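Long-range contacts in YrdC-like domain-containing protein (PDB 3L7V), which is of uncertain function but, with its YrdC-like fold, probably binds double-stranded RNA and may take part in tRNA modification: residues K119-D124 against F161-G166; I125-I130 against D274-H279; G237-M242 against V266-L271. One frame throughout, in Å; residues are numbered along the deposited sequence.

Contact 1: residues K119-D124 against F161-G166; sequences KHWDED and FVIKFG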
ATOM      1  N   LYS A 119      -5.756 -11.146 -11.257  1.00 18.51           N
ATOM      2  CA  LYS A 119      -6.255 -10.366 -12.383  1.00 22.73           C
ATOM      3  C   LYS A 119      -5.810  -8.908 -12.319  1.00 21.22           C
ATOM      4  O   LYS A 119      -5.503  -8.298 -13.343  1.00 18.27           O
ATOM      5  CB  LYS A 119      -7.781 -10.426 -12.453  1.00 27.95           C
ATOM      6  CG  LYS A 119      -8.322 -10.188 -13.851  1.00 36.19           C
ATOM      7  N   HIS A 120      -5.791  -8.336 -11.121  1.00 15.16           N
ATOM      8  CA  HIS A 120      -5.233  -7.001 -10.973  1.00 16.10           C
ATOM      9  C   HIS A 120      -3.721  -6.975 -11.271  1.00 20.42           C
ATOM     10  O   HIS A 120      -3.260  -6.082 -11.986  1.00 19.26           O
ATOM     11  CB  HIS A 120      -5.623  -6.391  -9.624  1.00 15.18           C
ATOM     12  CG  HIS A 120      -7.078  -6.041  -9.547  1.00 15.27           C
ATOM     13  ND1 HIS A 120      -8.043  -6.944  -9.154  1.00 16.91           N
ATOM     14  CD2 HIS A 120      -7.744  -4.909  -9.887  1.00 18.61           C
ATOM     15  CE1 HIS A 120      -9.231  -6.378  -9.226  1.00 18.64           C
ATOM     16  NE2 HIS A 120      -9.081  -5.141  -9.667  1.00 20.69           N
ATOM     17  N   TRP A 121      -2.980  -7.984 -10.784  1.00 14.61           N
ATOM     18  CA  TRP A 121      -1.557  -8.164 -11.127  1.00 13.22           C
ATOM     19  C   TRP A 121      -1.295  -8.249 -12.648  1.00 23.47           C
ATOM     20  O   TRP A 121      -0.449  -7.520 -13.186  1.00 17.27           O
ATOM     21  CB  TRP A 121      -0.961  -9.404 -10.427  1.00 12.23           C
ATOM     22  CG  TRP A 121       0.563  -9.505 -10.577  1.00 18.09           C
ATOM     23  CD1 TRP A 121       1.249 -10.169 -11.552  1.00 13.05           C
ATOM     24  CD2 TRP A 121       1.561  -8.906  -9.724  1.00 16.36           C
ATOM     25  NE1 TRP A 121       2.600 -10.010 -11.371  1.00 20.53           N
ATOM     26  CE2 TRP A 121       2.818  -9.249 -10.252  1.00 18.97           C
ATOM     27  CE3 TRP A 121       1.507  -8.098  -8.585  1.00 22.90           C
ATOM     28  CZ2 TRP A 121       4.021  -8.811  -9.678  1.00 19.95           C
ATOM     29  CZ3 TRP A 121       2.711  -7.661  -8.010  1.00 21.29           C
ATOM     30  CH2 TRP A 121       3.947  -8.024  -8.564  1.00 17.04           C
ATOM     31  N   ASP A 122      -2.020  -9.147 -13.323  1.00 17.77           N
ATOM     32  CA  ASP A 122      -1.867  -9.389 -14.756  1.00 19.79           C
ATOM     33  C   ASP A 122      -2.131  -8.148 -15.603  1.00 25.47           C
ATOM     34  O   ASP A 122      -1.527  -7.967 -16.669  1.00 27.94           O
ATOM     35  CB  ASP A 122      -2.813 -10.520 -15.217  1.00 21.99           C
ATOM     36  CG  ASP A 122      -2.347 -11.898 -14.778  1.00 30.42           C
ATOM     37  OD1 ASP A 122      -1.186 -12.044 -14.329  1.00 32.66           O
ATOM     38  OD2 ASP A 122      -3.150 -12.843 -14.895  1.00 38.64           O
ATOM     39  N   GLU A 123      -3.058  -7.316 -15.143  1.00 24.01           N
ATOM     40  CA  GLU A 123      -3.477  -6.136 -15.890  1.00 20.63           C
ATOM     41  C   GLU A 123      -2.868  -4.836 -15.367  1.00 23.87           C
ATOM     42  O   GLU A 123      -3.140  -3.755 -15.890  1.00 27.40           O
ATOM     43  CB  GLU A 123      -5.002  -6.055 -15.911  1.00 25.54           C
ATOM     44  CG  GLU A 123      -5.626  -7.249 -16.613  1.00 31.50           C
ATOM     45  CD  GLU A 123      -7.110  -7.093 -16.838  1.00 44.87           C
ATOM     46  OE1 GLU A 123      -7.672  -6.055 -16.425  1.00 50.23           O
ATOM     47  OE2 GLU A 123      -7.714  -8.016 -17.431  1.00 51.90           O
ATOM     48  N   ASP A 124      -2.034  -4.950 -14.342  1.00 19.30           N
ATOM     49  CA  ASP A 124      -1.330  -3.799 -13.777  1.00 27.40           C
ATOM     50  C   ASP A 124      -2.258  -2.704 -13.228  1.00 23.82           C
ATOM     51  O   ASP A 124      -2.133  -1.538 -13.595  1.00 21.55           O
ATOM     52  CB  ASP A 124      -0.349  -3.201 -14.794  1.00 35.26           C
ATOM     53  CG  ASP A 124       0.431  -2.015 -14.223  1.00 46.00           C
ATOM     54  OD1 ASP A 124       0.472  -1.873 -12.980  1.00 51.78           O
ATOM     55  OD2 ASP A 124       0.995  -1.220 -15.008  1.00 45.54           O
ATOM     56  N   PHE A 161      -2.813  -4.670   2.328  1.00 17.62           N
ATOM     57  CA  PHE A 161      -1.769  -5.162   1.412  1.00 21.49           C
ATOM     58  C   PHE A 161      -1.983  -4.605  -0.013  1.00 22.64           C
ATOM     59  O   PHE A 161      -3.046  -4.801  -0.601  1.00 26.59           O
ATOM     60  CB  PHE A 161      -1.764  -6.710   1.371  1.00 18.21           C
ATOM     61  CG  PHE A 161      -1.299  -7.369   2.655  1.00 12.73           C
ATOM     62  CD1 PHE A 161       0.028  -7.749   2.821  1.00 10.85           C
ATOM     63  CD2 PHE A 161      -2.192  -7.617   3.687  1.00  9.17           C
ATOM     64  CE1 PHE A 161       0.451  -8.351   3.988  1.00 17.54           C
ATOM     65  CE2 PHE A 161      -1.772  -8.214   4.863  1.00 18.87           C
ATOM     66  CZ  PHE A 161      -0.447  -8.584   5.014  1.00 21.61           C
ATOM     67  N   VAL A 162      -0.974  -3.942  -0.575  1.00 17.25           N
ATOM     68  CA  VAL A 162      -1.124  -3.208  -1.844  1.00 13.51           C
ATOM     69  C   VAL A 162      -0.196  -3.736  -2.930  1.00 17.87           C
ATOM     70  O   VAL A 162       0.957  -4.027  -2.640  1.00 17.68           O
ATOM     71  CB  VAL A 162      -0.766  -1.712  -1.652  1.00 22.19           C
ATOM     72  CG1 VAL A 162      -1.087  -0.927  -2.897  1.00 18.22           C
ATOM     73  CG2 VAL A 162      -1.499  -1.136  -0.464  1.00 21.98           C
ATOM     74  N   ILE A 163      -0.689  -3.827  -4.172  1.00 18.62           N
ATOM     75  CA  ILE A 163       0.121  -4.196  -5.350  1.00 14.76           C
ATOM     76  C   ILE A 163       0.029  -3.143  -6.463  1.00 13.39           C
ATOM     77  O   ILE A 163      -0.902  -2.352  -6.483  1.00 18.86           O
ATOM     78  CB  ILE A 163      -0.352  -5.540  -6.013  1.00 19.19           C
ATOM     79  CG1 ILE A 163      -1.865  -5.495  -6.306  1.00 10.26           C
ATOM     80  CG2 ILE A 163       0.039  -6.751  -5.178  1.00 16.11           C
ATOM     81  CD1 ILE A 163      -2.385  -6.618  -7.191  1.00 13.95           C
ATOM     82  N   LYS A 164       0.986  -3.171  -7.397  1.00 15.48           N
ATOM     83  CA  LYS A 164       0.990  -2.328  -8.611  1.00 15.55           C
ATOM     84  C   LYS A 164       0.759  -0.839  -8.349  1.00 21.56           C
ATOM     85  O   LYS A 164       0.021  -0.174  -9.072  1.00 19.40           O
ATOM     86  CB  LYS A 164      -0.012  -2.842  -9.671  1.00 12.73           C
ATOM     87  CG  LYS A 164       0.297  -4.238 -10.230  1.00 20.23           C
ATOM     88  CD  LYS A 164       1.675  -4.298 -10.915  1.00 21.43           C
ATOM     89  CE  LYS A 164       2.063  -5.734 -11.293  1.00 21.64           C
ATOM     90  NZ  LYS A 164       3.364  -5.761 -12.040  1.00 24.02           N
ATOM     91  N   PHE A 165       1.428  -0.322  -7.330  1.00 22.00           N
ATOM     92  CA  PHE A 165       1.209   1.032  -6.850  1.00 16.94           C
ATOM     93  C   PHE A 165       2.068   2.089  -7.529  1.00 17.52           C
ATOM     94  O   PHE A 165       1.875   3.269  -7.288  1.00 15.06           O
ATOM     95  CB  PHE A 165       1.455   1.079  -5.333  1.00 17.71           C
ATOM     96  CG  PHE A 165       2.728   0.374  -4.899  1.00 20.66           C
ATOM     97  CD1 PHE A 165       3.912   1.078  -4.749  1.00 25.72           C
ATOM     98  CD2 PHE A 165       2.731  -0.993  -4.643  1.00 20.01           C
ATOM     99  CE1 PHE A 165       5.083   0.429  -4.345  1.00 23.07           C
ATOM    100  CE2 PHE A 165       3.888  -1.642  -4.241  1.00 20.64           C
ATOM    101  CZ  PHE A 165       5.069  -0.926  -4.094  1.00 20.95           C
ATOM    102  N   GLY A 166       3.023   1.667  -8.353  1.00 23.05           N
ATOM    103  CA  GLY A 166       3.953   2.582  -9.000  1.00 14.85           C
ATOM    104  C   GLY A 166       5.332   1.937  -9.139  1.00 24.67           C
ATOM    105  O   GLY A 166       5.862   1.408  -8.159  1.00 33.31           O
TER
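K164 lays the end of its aliphatic chain over one face of the W121 indole: CE stands 3.5 Å from the centroid of the six-membered ring, a CH-pi contact, and NZ lies 4.0 Å from that same W121 centroid, a cation-pi pair. A tryptophan suits this place because its broad, electron-rich face takes both a methylene and a charge. With CG anti to the backbone N (chi1 -171°), W121 swings its indole from the last part of helix 111-123 toward the chain leaving strand 158-163. Beside this close stack the buried part is apolar: I163 CG2 meets the edge of the indole at W121 CE3 (3.9 Å), close to the ring plane, while I163 CD1 reaches H120 CB at 4.1 Å. The solvent side belongs to D124, which closes the helix in a Schellman motif. D124 OD1 lies 3.4 Å from K164 CD, against the methylenes; the same OD1 forms its salt bridge with K65, whose NZ also bonds K164 O. With no hydrogen bond across the segments, the chemistry implies a join by dispersion and pi attraction, to which D124, its OD1 4.9 Å from K164 NZ, may add a weak longer-range attraction.

Contact 2: residues I125-I130 against D274-H279; sequences ILLGCI and DKIMMH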
ATOM      1  N   ILE A 125      -3.177  -3.077 -12.343  1.00 23.44           N
ATOM      2  CA  ILE A 125      -4.051  -2.096 -11.709  1.00 18.23           C
ATOM      3  C   ILE A 125      -3.749  -1.971 -10.219  1.00 20.26           C
ATOM      4  O   ILE A 125      -3.678  -2.976  -9.509  1.00 14.75           O
ATOM      5  CB  ILE A 125      -5.528  -2.437 -11.849  1.00 17.20           C
ATOM      6  CG1 ILE A 125      -5.927  -2.649 -13.314  1.00 21.96           C
ATOM      7  CG2 ILE A 125      -6.354  -1.314 -11.255  1.00 17.10           C
ATOM      8  CD1 ILE A 125      -7.262  -3.364 -13.472  1.00 13.62           C
ATOM      9  N   LEU A 126      -3.586  -0.729  -9.760  1.00 14.25           N
ATOM     10  CA  LEU A 126      -3.355  -0.441  -8.349  1.00 13.61           C
ATOM     11  C   LEU A 126      -4.528  -0.903  -7.460  1.00 11.60           C
ATOM     12  O   LEU A 126      -5.684  -0.527  -7.690  1.00 16.57           O
ATOM     13  CB  LEU A 126      -3.030   1.059  -8.159  1.00 18.53           C
ATOM     14  CG  LEU A 126      -3.220   1.807  -6.819  1.00 25.09           C
ATOM     15  CD1 LEU A 126      -2.937   0.974  -5.589  1.00 22.98           C
ATOM     16  CD2 LEU A 126      -2.383   3.075  -6.790  1.00 22.77           C
ATOM     17  N   LEU A 127      -4.223  -1.700  -6.439  1.00 11.01           N
ATOM     18  CA  LEU A 127      -5.265  -2.295  -5.590  1.00 18.65           C
ATOM     19  C   LEU A 127      -4.794  -2.509  -4.143  1.00 22.64           C
ATOM     20  O   LEU A 127      -3.697  -3.023  -3.930  1.00 26.11           O
ATOM     21  CB  LEU A 127      -5.723  -3.646  -6.204  1.00 16.41           C
ATOM     22  CG  LEU A 127      -6.690  -4.534  -5.423  1.00 20.82           C
ATOM     23  CD1 LEU A 127      -8.135  -4.009  -5.539  1.00 19.94           C
ATOM     24  CD2 LEU A 127      -6.599  -5.970  -5.931  1.00 26.07           C
ATOM     25  N   GLY A 128      -5.627  -2.138  -3.163  1.00 20.43           N
ATOM     26  CA  GLY A 128      -5.379  -2.447  -1.754  1.00 16.16           C
ATOM     27  C   GLY A 128      -6.525  -3.185  -1.033  1.00 19.89           C
ATOM     28  O   GLY A 128      -7.689  -2.812  -1.161  1.00 19.02           O
ATOM     29  N   CYS A 129      -6.207  -4.237  -0.276  1.00 13.94           N
ATOM     30  CA  CYS A 129      -7.237  -5.002   0.435  1.00 22.80           C
ATOM     31  C   CYS A 129      -6.862  -5.236   1.894  1.00 12.02           C
ATOM     32  O   CYS A 129      -5.713  -5.572   2.207  1.00 13.21           O
ATOM     33  CB  CYS A 129      -7.513  -6.368  -0.233  1.00 28.11           C
ATOM     34  SG  CYS A 129      -8.210  -6.388  -1.934  1.00 26.02           S
ATOM     35  N   ILE A 130      -7.846  -5.092   2.776  1.00 14.41           N
ATOM     36  CA  ILE A 130      -7.668  -5.325   4.205  1.00 17.69           C
ATOM     37  C   ILE A 130      -7.833  -6.811   4.513  1.00 22.24           C
ATOM     38  O   ILE A 130      -8.936  -7.360   4.368  1.00 22.84           O
ATOM     39  CB  ILE A 130      -8.684  -4.506   5.030  1.00 20.16           C
ATOM     40  CG1 ILE A 130      -8.555  -3.022   4.691  1.00 28.38           C
ATOM     41  CG2 ILE A 130      -8.496  -4.734   6.541  1.00 11.95           C
ATOM     42  CD1 ILE A 130      -9.423  -2.145   5.542  1.00 32.92           C
ATOM     43  N   ASP A 274     -13.816   2.121 -11.838  1.00 13.37           N
ATOM     44  CA  ASP A 274     -14.683   1.479 -12.831  1.00 18.16           C
ATOM     45  C   ASP A 274     -14.219   0.057 -13.237  1.00 17.52           C
ATOM     46  O   ASP A 274     -15.037  -0.861 -13.351  1.00 20.39           O
ATOM     47  CB  ASP A 274     -14.855   2.379 -14.070  1.00 21.62           C
ATOM     48  CG  ASP A 274     -13.543   2.598 -14.833  1.00 32.57           C
ATOM     49  OD1 ASP A 274     -13.569   2.597 -16.077  1.00 32.56           O
ATOM     50  OD2 ASP A 274     -12.481   2.756 -14.197  1.00 38.31           O
ATOM     51  N   LYS A 275     -12.920  -0.133 -13.453  1.00 17.67           N
ATOM     52  CA  LYS A 275     -12.401  -1.466 -13.789  1.00 13.47           C
ATOM     53  C   LYS A 275     -12.473  -2.432 -12.609  1.00 18.51           C
ATOM     54  O   LYS A 275     -12.691  -3.629 -12.781  1.00 22.12           O
ATOM     55  CB  LYS A 275     -10.966  -1.396 -14.303  1.00 16.48           C
ATOM     56  CG  LYS A 275     -10.810  -0.708 -15.665  1.00 24.29           C
ATOM     57  CD  LYS A 275      -9.341  -0.401 -15.947  1.00 33.00           C
ATOM     58  CE  LYS A 275      -9.167   0.313 -17.282  1.00 40.01           C
ATOM     59  NZ  LYS A 275      -7.745   0.666 -17.536  1.00 43.99           N
ATOM     60  N   ILE A 276     -12.288  -1.910 -11.406  1.00 16.48           N
ATOM     61  CA  ILE A 276     -12.318  -2.742 -10.206  1.00 16.10           C
ATOM     62  C   ILE A 276     -13.712  -3.282  -9.836  1.00 11.57           C
ATOM     63  O   ILE A 276     -13.842  -4.411  -9.366  1.00 18.98           O
ATOM     64  CB  ILE A 276     -11.618  -2.008  -9.027  1.00 16.49           C
ATOM     65  CG1 ILE A 276     -10.128  -1.842  -9.379  1.00 20.16           C
ATOM     66  CG2 ILE A 276     -11.797  -2.768  -7.725  1.00 10.54           C
ATOM     67  CD1 ILE A 276      -9.350  -0.873  -8.526  1.00 14.50           C
HETATM   68  N   MSE A 277     -14.750  -2.482 -10.046  1.00 18.40           N
HETATM   69  CA  MSE A 277     -16.118  -2.929  -9.780  1.00 21.55           C
HETATM   70  C   MSE A 277     -16.570  -3.978 -10.824  1.00 19.48           C
HETATM   71  O   MSE A 277     -17.262  -4.939 -10.496  1.00 16.87           O
HETATM   72  CB  MSE A 277     -17.086  -1.733  -9.714  1.00 26.77           C
HETATM   73  CG  MSE A 277     -16.780  -0.707  -8.582  1.00 19.58           C
HETATM   74 SE   MSE A 277     -18.159   0.711  -8.364  0.80 27.01          SE
HETATM   75  CE  MSE A 277     -17.976   1.591 -10.092  1.00  8.20           C
HETATM   76  N   MSE A 278     -16.155  -3.791 -12.073  1.00 12.48           N
HETATM   77  CA  MSE A 278     -16.356  -4.786 -13.116  1.00 18.53           C
HETATM   78  C   MSE A 278     -15.711  -6.131 -12.742  1.00 23.01           C
HETATM   79  O   MSE A 278     -16.296  -7.183 -12.979  1.00 24.49           O
HETATM   80  CB  MSE A 278     -15.834  -4.268 -14.468  1.00 21.75           C
HETATM   81  CG  MSE A 278     -16.234  -5.106 -15.685  1.00 29.31           C
HETATM   82 SE   MSE A 278     -18.175  -5.087 -16.104  0.80 40.70          SE
HETATM   83  CE  MSE A 278     -18.724  -6.809 -15.374  1.00 25.57           C
ATOM     84  N   HIS A 279     -14.520  -6.100 -12.140  1.00 20.26           N
ATOM     85  CA  HIS A 279     -13.860  -7.336 -11.714  1.00 24.42           C
ATOM     86  C   HIS A 279     -14.528  -7.920 -10.475  1.00 20.65           C
ATOM     87  O   HIS A 279     -14.570  -9.136 -10.306  1.00 17.22           O
ATOM     88  CB  HIS A 279     -12.370  -7.115 -11.420  1.00 29.82           C
ATOM     89  CG  HIS A 279     -11.532  -6.885 -12.639  1.00 32.29           C
ATOM     90  ND1 HIS A 279     -10.507  -5.963 -12.675  1.00 27.84           N
ATOM     91  CD2 HIS A 279     -11.566  -7.456 -13.866  1.00 33.56           C
ATOM     92  CE1 HIS A 279      -9.944  -5.977 -13.870  1.00 29.05           C
ATOM     93  NE2 HIS A 279     -10.568  -6.875 -14.611  1.00 32.68           N
TER
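Helix 273-283 packs here on the sheet, where the chain enters the interior strand 127-132: I276 rests on I125, L126 O and L127, and H279 on I125. K275, I276 and H279 lie on one side of the helix, I276 and H279 being nearly a turn apart, and so present a continuous surface to the incoming chain. I276 is the central piece. Its chi1 of -65° sets CG1 beside the backbone N and CG2 anti to it, and the two branches then reach different partners. I276 CD1, the end of the longer branch, lies 4.1 Å from I125 CG2. The same I276 CD1 is 3.8 Å from the carbonyl oxygen L126 O, and I276 CG2 makes a looser approach to L127 CD1 at 4.4 Å. The two isoleucines run alongside one another, pointing opposite ways, so they overlap along their flanks.

I125 is just as divided. Its CG2 faces I276, while I125 CD1 touches H279 CE1 (3.8 Å) at the edge of the imidazole, in the ring plane. That I125 CD1 methyl also comes within 4.3 Å of K275 CB, using the carbon root of a lysine whose exposed position suits its charged end. Beta-branched isoleucines fit here because each has two separate branches that reach different partners. H120 of helix 111-123 also meets H279 edge-to-face and touches I276 and L127, binding a second helix into the same cluster.

No hydrogen bond crosses between the segments, and the area buried is modest, 211 Å². The chemistry therefore implies that the helix is probably held here by dispersion and exclusion of water, without directional polar pairs between the segments.

Contact 3: residues G237-M242 against V266-L271; sequences GVMVSM and VIRKGL. With SO4 (sulfate ion), chain G; SO4 (sulfate ion), chain B.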
ATOM      1  N   GLY A 237      -5.710   5.647  -4.118  1.00 22.31           N
ATOM      2  CA  GLY A 237      -6.160   4.379  -4.668  1.00 25.77           C
ATOM      3  C   GLY A 237      -7.379   3.800  -3.959  1.00 24.98           C
ATOM      4  O   GLY A 237      -7.734   4.236  -2.854  1.00 15.39           O
ATOM      5  N   VAL A 238      -8.013   2.818  -4.608  1.00 18.00           N
ATOM      6  CA  VAL A 238      -9.188   2.131  -4.079  1.00 13.24           C
ATOM      7  C   VAL A 238      -8.814   1.215  -2.914  1.00 16.03           C
ATOM      8  O   VAL A 238      -7.763   0.582  -2.946  1.00 16.62           O
ATOM      9  CB  VAL A 238      -9.843   1.242  -5.173  1.00 20.13           C
ATOM     10  CG1 VAL A 238     -10.850   0.283  -4.559  1.00 10.92           C
ATOM     11  CG2 VAL A 238     -10.487   2.093  -6.256  1.00 21.14           C
HETATM   12  N   MSE A 239      -9.665   1.150  -1.892  1.00 15.39           N
HETATM   13  CA  MSE A 239      -9.508   0.161  -0.807  1.00 24.34           C
HETATM   14  C   MSE A 239     -10.720  -0.770  -0.688  1.00 20.37           C
HETATM   15  O   MSE A 239     -11.859  -0.300  -0.696  1.00 13.72           O
HETATM   16  CB  MSE A 239      -9.246   0.846   0.546  1.00 27.09           C
HETATM   17  CG  MSE A 239      -7.762   1.134   0.826  1.00 39.56           C
HETATM   18 SE   MSE A 239      -7.336   1.822   2.636  0.80 66.81          SE
HETATM   19  CE  MSE A 239      -8.372   0.594   3.705  1.00 31.20           C
ATOM     20  N   VAL A 240     -10.475  -2.078  -0.574  1.00 15.41           N
ATOM     21  CA  VAL A 240     -11.566  -3.069  -0.416  1.00 16.64           C
ATOM     22  C   VAL A 240     -11.396  -3.897   0.860  1.00 15.85           C
ATOM     23  O   VAL A 240     -10.361  -4.533   1.049  1.00 16.04           O
ATOM     24  CB  VAL A 240     -11.646  -4.051  -1.622  1.00 16.77           C
ATOM     25  CG1 VAL A 240     -12.752  -5.087  -1.415  1.00 19.74           C
ATOM     26  CG2 VAL A 240     -11.891  -3.305  -2.912  1.00 22.11           C
ATOM     27  N   SER A 241     -12.398  -3.891   1.739  1.00 15.55           N
ATOM     28  CA  SER A 241     -12.341  -4.721   2.944  1.00 13.60           C
ATOM     29  C   SER A 241     -12.735  -6.179   2.664  1.00 20.40           C
ATOM     30  O   SER A 241     -13.813  -6.446   2.128  1.00 19.39           O
ATOM     31  CB  SER A 241     -13.246  -4.153   4.036  1.00 19.80           C
ATOM     32  OG  SER A 241     -13.136  -4.943   5.212  1.00 20.59           O
HETATM   33  N   MSE A 242     -11.866  -7.109   3.056  1.00 17.53           N
HETATM   34  CA  MSE A 242     -12.057  -8.540   2.824  1.00 17.37           C
HETATM   35  C   MSE A 242     -12.204  -9.318   4.145  1.00 19.80           C
HETATM   36  O   MSE A 242     -11.905 -10.517   4.224  1.00 24.11           O
HETATM   37  CB  MSE A 242     -10.883  -9.099   1.995  1.00 15.71           C
HETATM   38  CG  MSE A 242     -10.827  -8.578   0.526  1.00 19.58           C
HETATM   39 SE   MSE A 242     -12.337  -9.261  -0.544  0.70 24.01          SE
HETATM   40  CE  MSE A 242     -11.734  -8.697  -2.331  1.00 22.23           C
ATOM     41  N   VAL A 266     -16.357  -2.200  -0.718  1.00 17.85           N
ATOM     42  CA  VAL A 266     -15.536  -1.081  -1.169  1.00 15.83           C
ATOM     43  C   VAL A 266     -15.664   0.078  -0.166  1.00 19.55           C
ATOM     44  O   VAL A 266     -16.750   0.626  -0.001  1.00 18.24           O
ATOM     45  CB  VAL A 266     -15.922  -0.616  -2.600  1.00 23.91           C
ATOM     46  CG1 VAL A 266     -15.144   0.663  -3.011  1.00 11.26           C
ATOM     47  CG2 VAL A 266     -15.721  -1.745  -3.617  1.00 18.26           C
ATOM     48  N   ILE A 267     -14.563   0.440   0.507  1.00 17.44           N
ATOM     49  CA  ILE A 267     -14.603   1.499   1.530  1.00 13.28           C
ATOM     50  C   ILE A 267     -13.964   2.852   1.134  1.00 19.69           C
ATOM     51  O   ILE A 267     -14.175   3.870   1.806  1.00 17.74           O
ATOM     52  CB  ILE A 267     -14.105   1.003   2.944  1.00 26.25           C
ATOM     53  CG1 ILE A 267     -12.727   0.341   2.877  1.00 29.59           C
ATOM     54  CG2 ILE A 267     -15.099   0.015   3.563  1.00 20.46           C
ATOM     55  CD1 ILE A 267     -11.607   1.301   2.800  1.00 32.12           C
ATOM     56  N   ARG A 268     -13.213   2.879   0.036  1.00 18.83           N
ATOM     57  CA  ARG A 268     -12.661   4.144  -0.455  1.00 19.17           C
ATOM     58  C   ARG A 268     -12.617   4.160  -1.975  1.00 20.17           C
ATOM     59  O   ARG A 268     -12.119   3.228  -2.597  1.00 23.88           O
ATOM     60  CB  ARG A 268     -11.258   4.401   0.128  1.00 23.63           C
ATOM     61  CG  ARG A 268     -10.737   5.831  -0.004  1.00 21.96           C
ATOM     62  CD  ARG A 268      -9.376   6.032   0.721  1.00 27.71           C
ATOM     63  NE  ARG A 268      -8.240   5.466  -0.013  1.00 26.49           N
ATOM     64  CZ  ARG A 268      -6.968   5.531   0.386  1.00 30.66           C
ATOM     65  NH1 ARG A 268      -6.645   6.144   1.517  1.00 29.88           N
ATOM     66  NH2 ARG A 268      -6.008   4.979  -0.347  1.00 30.87           N
ATOM     67  N   LYS A 269     -13.140   5.236  -2.554  1.00 22.78           N
ATOM     68  CA  LYS A 269     -13.166   5.468  -4.002  1.00 27.32           C
ATOM     69  C   LYS A 269     -11.779   5.930  -4.495  1.00 26.51           C
ATOM     70  O   LYS A 269     -11.031   6.546  -3.744  1.00 27.01           O
ATOM     71  CB  LYS A 269     -14.250   6.529  -4.292  1.00 27.06           C
ATOM     72  CG  LYS A 269     -14.677   6.704  -5.727  1.00 30.92           C
ATOM     73  CD  LYS A 269     -15.837   7.699  -5.818  1.00 37.69           C
ATOM     74  CE  LYS A 269     -16.230   7.971  -7.271  1.00 41.55           C
ATOM     75  NZ  LYS A 269     -17.481   8.780  -7.399  1.00 41.34           N
ATOM     76  N   GLY A 270     -11.420   5.634  -5.741  1.00 24.23           N
ATOM     77  CA  GLY A 270     -10.108   6.029  -6.235  1.00 20.15           C
ATOM     78  C   GLY A 270      -9.757   5.637  -7.665  1.00 23.27           C
ATOM     79  O   GLY A 270     -10.633   5.256  -8.452  1.00 19.05           O
ATOM     80  N   LEU A 271      -8.468   5.745  -8.003  1.00 12.51           N
ATOM     81  CA  LEU A 271      -7.978   5.446  -9.352  1.00 13.79           C
ATOM     82  C   LEU A 271      -8.553   4.117  -9.911  1.00 22.53           C
ATOM     83  O   LEU A 271      -8.494   3.078  -9.250  1.00 20.35           O
ATOM     84  CB  LEU A 271      -6.439   5.394  -9.362  1.00 13.61           C
ATOM     85  CG  LEU A 271      -5.766   5.325 -10.742  1.00 19.85           C
ATOM     86  CD1 LEU A 271      -5.955   6.620 -11.530  1.00 20.84           C
ATOM     87  CD2 LEU A 271      -4.282   4.975 -10.656  1.00 14.63           C
TER
HETATM   88  S   SO4 G 267     -13.814   8.593  -0.084  1.00 76.76           S
HETATM   89  O1  SO4 G 267     -13.735   7.138  -0.152  1.00 80.47           O
HETATM   90  O2  SO4 G 267     -15.192   8.981   0.190  1.00 75.32           O
HETATM   91  O3  SO4 G 267     -12.950   9.085   0.986  1.00 79.07           O
HETATM   92  O4  SO4 G 267     -13.386   9.162  -1.360  1.00 77.64           O
HETATM   93  S   SO4 B 262      -2.765   6.425   3.209  1.00 65.97           S
HETATM   94  O1  SO4 B 262      -2.917   5.324   4.164  1.00 62.84           O
HETATM   95  O2  SO4 B 262      -4.071   6.989   2.888  1.00 73.52           O
HETATM   96  O3  SO4 B 262      -1.934   7.474   3.805  1.00 56.12           O
HETATM   97  O4  SO4 B 262      -2.175   5.925   1.966  1.00 66.90           O
HETATM   98  O   HOH W   1      -6.835   2.145  -7.099  1.00 15.69           O
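Two residues of one strand, I267 and R268, stand opposite the single M239 of the other, a classic beta bulge in the antiparallel pairing of strands 239-241 and 265-268. The bulge is framed by two backbone bonds: M239 N gives to R268 O, and I267 N to M239 O (3.1 Å). Beyond it, V240 and V266 form a non-hydrogen-bonded pair whose CG2 methyls touch on the face turned to helix 273-283, a fitting place for small branched side chains. At the bulge, I267 CD1 comes within 3.3 Å of M239 CB, tighter than usual van der Waals contact. The selenomethionine M239 places SE over one face of the R268 guanidinium. G270, with no side chain, lets the chain pass near G237 and V238, and a water joins V238 N to L271 O. R268, bent at chi3 (76°), turns its guanidinium edge to G237 O, which accepts from both NE and NH2 in the guanidinium plane, the NE bond running nearly straight down the carbonyl axis. This side-on grip fixes the plane of the group and leaves NH1 to bind a sulfate (chain B), probably from the crystallisation liquor: R268 NH1 gives a 3.0 Å hydrogen bond to sulfate O2.

Overall arrangement
All three contacts reach one mixed sheet, in which strands 158-163, 127-132, 239-241 and 265-268 are successive neighbours. Contact 2 is the buried one; contacts 1 and 3 are partly buried, each with a polar margin. Contacts 1 and 2 touch directly: a short loop joins helix 111-123 to strand 127-132, which pairs with strand 158-163, and H120 belongs to the first yet packs on the helix of the second. Contact 3 is nested in the loop that contact 2 closes and adjoins it through the bonds between G128, I130 and V240. Chemistry follows place: contact 1 relies on pi attraction, contact 2 on methyl packing, and contact 3 alone on hydrogen bonds across its segments.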